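Local coordinates for protein macrolide 2'-phosphotransferase MphH (Brachybacterium faecium, PDB 5UXD) that binds azithromycin and probably inactivates macrolide antibiotics by phosphorylating their 2'-hydroxyl, as a kinase-like phosphotransferase, at residues Val64-Asp77 with Gln131-Ile145. Sequence-based numbering, arbitrary orientation.
Sequences VEGRLLAMLAPHLD and QLHAVDAEAAAATGI
R67 sends CG anti to its carbonyl carbon (chi1 -73°) and bends at chi3, which brings its guanidinium edge to the backbone O of T143. In Q131 chi1 (-110°) lies away from the staggered positions and the chain runs extended beyond CG, which carries its amide to the backbone of D77. R67 grips T143 O side-on with two nitrogens. T143 O lies near the guanidinium plane, 2.9 Å from R67 NE and 3.3 Å from R67 NH2. Both nitrogens come from the same face of the T143 carbonyl plane, tilted out of it. T143 OG1 turns back to A140 O at 2.8 Å, leaving CG2 to meet L68 CA and M71 CG. V64 CG1 packs on I145 CG2 at 3.6 Å. Further along helix 59-72, M71 and V135 meet tip to tip, with M71 CE 4.0 Å from V135 CG1. V135 CG2 and L132 CD1 both touch L72 CD1. At the far end, D77 N donates to an in-plane lone pair of Q131 OE1 at 2.6 Å, while Q131 NE2 makes a weak bond to D77 OD1. A water donates to both H75 O and Q131 O. L132, V135 and I145 also rest on strand 193-195. The contact joins helix 59-72 and the turn after it to helices 119-133 and 137-141 and the loops that follow them. R67 and Q131 fix its ends through directional bonds to backbone atoms; the apolar contacts between are nondirectional.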
# COMPACT_ATOMS: atom_id res chain seq x y z
N VAL A 64 1.01 -14.87 -1.96
CA VAL A 64 1.20 -14.32 -0.61
C VAL A 64 0.03 -13.42 -0.26
O VAL A 64 -0.54 -13.50 0.84
CB VAL A 64 2.53 -13.56 -0.51
CG1 VAL A 64 2.63 -12.83 0.83
CG2 VAL A 64 3.71 -14.50 -0.68
N GLU A 65 -0.32 -12.52 -1.18
CA GLU A 65 -1.41 -11.59 -0.97
C GLU A 65 -2.72 -12.33 -0.72
O GLU A 65 -3.51 -11.93 0.14
CB GLU A 65 -1.53 -10.65 -2.17
CG GLU A 65 -2.73 -9.71 -2.12
CD GLU A 65 -2.83 -8.83 -3.35
OE1 GLU A 65 -2.30 -9.23 -4.41
OE2 GLU A 65 -3.45 -7.75 -3.25
N GLY A 66 -2.95 -13.42 -1.46
CA GLY A 66 -4.16 -14.19 -1.24
C GLY A 66 -4.20 -14.81 0.15
O GLY A 66 -5.25 -14.81 0.80
N ARG A 67 -3.07 -15.35 0.61
CA ARG A 67 -3.04 -15.92 1.95
C ARG A 67 -3.24 -14.83 3.00
O ARG A 67 -3.94 -15.05 3.99
CB ARG A 67 -1.72 -16.65 2.18
CG ARG A 67 -1.60 -17.98 1.43
CD ARG A 67 -0.38 -18.80 1.87
NE ARG A 67 0.89 -18.20 1.43
CZ ARG A 67 1.49 -18.44 0.27
NH1 ARG A 67 0.94 -19.27 -0.61
NH2 ARG A 67 2.63 -17.84 -0.02
N LEU A 68 -2.65 -13.66 2.78
CA LEU A 68 -2.83 -12.56 3.72
C LEU A 68 -4.29 -12.13 3.79
O LEU A 68 -4.85 -11.98 4.88
CB LEU A 68 -1.94 -11.40 3.32
CG LEU A 68 -2.10 -10.20 4.23
CD1 LEU A 68 -1.54 -10.53 5.59
CD2 LEU A 68 -1.39 -9.05 3.60
N LEU A 69 -4.93 -11.94 2.63
CA LEU A 69 -6.33 -11.51 2.61
C LEU A 69 -7.24 -12.51 3.30
O LEU A 69 -8.19 -12.13 4.00
CB LEU A 69 -6.78 -11.29 1.16
CG LEU A 69 -6.20 -10.07 0.45
CD1 LEU A 69 -6.57 -10.09 -1.04
CD2 LEU A 69 -6.70 -8.81 1.13
N ALA A 70 -6.98 -13.81 3.11
CA ALA A 70 -7.84 -14.82 3.71
C ALA A 70 -7.77 -14.78 5.24
O ALA A 70 -8.80 -14.87 5.92
CB ALA A 70 -7.44 -16.21 3.21
N MET A 71 -6.58 -14.64 5.80
CA MET A 71 -6.46 -14.62 7.25
C MET A 71 -6.83 -13.30 7.89
O MET A 71 -7.18 -13.27 9.05
CB MET A 71 -5.02 -14.95 7.68
CG MET A 71 -4.01 -13.86 7.40
SD MET A 71 -3.61 -12.77 8.80
CE MET A 71 -4.54 -13.52 10.11
N LEU A 72 -6.81 -12.23 7.11
CA LEU A 72 -6.99 -10.90 7.67
C LEU A 72 -8.45 -10.48 7.75
O LEU A 72 -8.86 -9.84 8.73
CB LEU A 72 -6.19 -9.89 6.85
CG LEU A 72 -6.24 -8.40 7.17
CD1 LEU A 72 -5.80 -8.14 8.61
CD2 LEU A 72 -5.34 -7.67 6.18
N ALA A 73 -9.25 -10.86 6.75
CA ALA A 73 -10.64 -10.40 6.67
C ALA A 73 -11.46 -10.59 7.95
O ALA A 73 -12.19 -9.66 8.32
CB ALA A 73 -11.33 -11.08 5.48
N PRO A 74 -11.40 -11.73 8.66
CA PRO A 74 -12.19 -11.85 9.90
C PRO A 74 -11.80 -10.87 10.99
O PRO A 74 -12.60 -10.65 11.91
CB PRO A 74 -11.93 -13.30 10.34
CG PRO A 74 -11.49 -14.00 9.13
CD PRO A 74 -10.73 -13.00 8.32
N HIS A 75 -10.61 -10.28 10.93
CA HIS A 75 -10.09 -9.46 12.02
C HIS A 75 -10.23 -7.96 11.80
O HIS A 75 -9.87 -7.18 12.68
CB HIS A 75 -8.62 -9.81 12.27
CG HIS A 75 -8.40 -11.24 12.64
ND1 HIS A 75 -7.69 -12.11 11.85
CD2 HIS A 75 -8.82 -11.95 13.71
CE1 HIS A 75 -7.67 -13.30 12.42
NE2 HIS A 75 -8.35 -13.23 13.55
N LEU A 76 -10.77 -7.54 10.66
CA LEU A 76 -10.97 -6.13 10.37
C LEU A 76 -12.45 -5.85 10.16
O LEU A 76 -13.15 -6.61 9.47
CB LEU A 76 -10.21 -5.69 9.12
CG LEU A 76 -8.69 -5.75 9.04
CD1 LEU A 76 -8.22 -4.97 7.81
CD2 LEU A 76 -8.05 -5.19 10.31
N ASP A 77 -12.92 -4.74 10.72
CA ASP A 77 -14.30 -4.34 10.48
C ASP A 77 -14.49 -3.80 9.07
O ASP A 77 -15.53 -4.05 8.45
CB ASP A 77 -14.75 -3.33 11.53
CG ASP A 77 -14.82 -3.92 12.91
OD1 ASP A 77 -14.69 -5.16 13.03
OD2 ASP A 77 -14.99 -3.16 13.89
N GLN A 131 -6.82 -1.81 14.55
CA GLN A 131 -7.34 -3.15 14.30
C GLN A 131 -6.36 -3.98 13.49
O GLN A 131 -6.12 -5.16 13.80
CB GLN A 131 -8.69 -3.09 13.58
CG GLN A 131 -9.88 -3.50 14.44
CD GLN A 131 -11.05 -4.07 13.63
OE1 GLN A 131 -11.29 -3.66 12.50
NE2 GLN A 131 -11.77 -5.01 14.23
N LEU A 132 -5.77 -3.38 12.45
CA LEU A 132 -4.77 -4.09 11.66
C LEU A 132 -3.56 -4.46 12.53
O LEU A 132 -3.06 -5.59 12.46
CB LEU A 132 -4.33 -3.23 10.48
CG LEU A 132 -3.22 -3.84 9.63
CD1 LEU A 132 -3.70 -5.09 8.91
CD2 LEU A 132 -2.62 -2.84 8.65
N HIS A 133 -3.10 -3.52 13.35
CA HIS A 133 -1.90 -3.75 14.14
C HIS A 133 -2.13 -4.71 15.30
O HIS A 133 -1.16 -5.18 15.89
CB HIS A 133 -1.36 -2.41 14.65
CG HIS A 133 -0.77 -1.56 13.56
ND1 HIS A 133 -0.06 -0.41 13.82
CD2 HIS A 133 -0.78 -1.71 12.21
CE1 HIS A 133 0.35 0.11 12.67
NE2 HIS A 133 -0.08 -0.66 11.68
N ALA A 134 -3.40 -4.99 15.63
CA ALA A 134 -3.72 -5.98 16.66
C ALA A 134 -3.68 -7.41 16.14
O ALA A 134 -3.76 -8.35 16.94
CB ALA A 134 -5.11 -5.69 17.23
N VAL A 135 -3.54 -7.60 14.82
CA VAL A 135 -3.62 -8.93 14.22
C VAL A 135 -2.43 -9.77 14.67
O VAL A 135 -1.30 -9.28 14.76
CB VAL A 135 -3.68 -8.81 12.69
CG1 VAL A 135 -3.44 -10.17 12.03
CG2 VAL A 135 -5.01 -8.23 12.24
N ASP A 136 -2.70 -11.05 14.96
CA ASP A 136 -1.68 -11.97 15.46
C ASP A 136 -0.49 -12.03 14.51
O ASP A 136 -0.62 -12.42 13.35
CB ASP A 136 -2.32 -13.35 15.65
CG ASP A 136 -1.33 -14.40 16.13
OD1 ASP A 136 -0.67 -14.19 17.17
OD2 ASP A 136 -1.23 -15.44 15.47
N ALA A 137 0.69 -11.66 15.02
CA ALA A 137 1.85 -11.50 14.14
C ALA A 137 2.40 -12.84 13.68
O ALA A 137 2.99 -12.92 12.59
CB ALA A 137 2.93 -10.68 14.84
N GLU A 138 2.22 -13.90 14.46
CA GLU A 138 2.69 -15.21 14.02
C GLU A 138 1.83 -15.76 12.89
O GLU A 138 2.35 -16.36 11.94
CB GLU A 138 2.73 -16.18 15.20
CG GLU A 138 3.71 -15.76 16.28
CD GLU A 138 5.14 -15.54 15.77
OE1 GLU A 138 5.89 -14.79 16.44
OE2 GLU A 138 5.52 -16.12 14.73
N ALA A 139 0.51 -15.55 12.96
CA ALA A 139 -0.35 -15.92 11.85
C ALA A 139 -0.08 -15.03 10.64
O ALA A 139 -0.17 -15.51 9.51
CB ALA A 139 -1.82 -15.84 12.26
N ALA A 140 0.27 -13.77 10.86
CA ALA A 140 0.67 -12.92 9.74
C ALA A 140 1.89 -13.50 9.04
O ALA A 140 1.93 -13.59 7.81
CB ALA A 140 0.94 -11.49 10.22
N ALA A 141 2.89 -13.93 9.82
CA ALA A 141 4.14 -14.43 9.24
C ALA A 141 3.93 -15.68 8.41
O ALA A 141 4.65 -15.90 7.42
CB ALA A 141 5.16 -14.72 10.35
N ALA A 142 2.96 -16.53 8.78
CA ALA A 142 2.75 -17.78 8.05
C ALA A 142 2.31 -17.54 6.61
O ALA A 142 2.42 -18.46 5.79
CB ALA A 142 1.72 -18.65 8.77
N THR A 143 1.83 -16.34 6.27
CA THR A 143 1.41 -16.06 4.90
C THR A 143 2.58 -15.94 3.93
O THR A 143 2.38 -16.06 2.72
CB THR A 143 0.59 -14.77 4.85
OG1 THR A 143 1.46 -13.66 5.05
CG2 THR A 143 -0.49 -14.77 5.92
N GLY A 144 3.79 -15.68 4.44
CA GLY A 144 4.96 -15.50 3.60
C GLY A 144 5.46 -14.07 3.50
O GLY A 144 6.50 -13.84 2.86
N ILE A 145 4.76 -13.11 4.10
CA ILE A 145 5.24 -11.73 4.08
C ILE A 145 6.54 -11.61 4.86
O ILE A 145 6.88 -12.44 5.72
CB ILE A 145 4.16 -10.78 4.63
CG1 ILE A 145 3.86 -11.11 6.09
CG2 ILE A 145 2.90 -10.85 3.78
CD1 ILE A 145 2.90 -10.11 6.76
O HOH W 1 -7.94 -6.81 14.79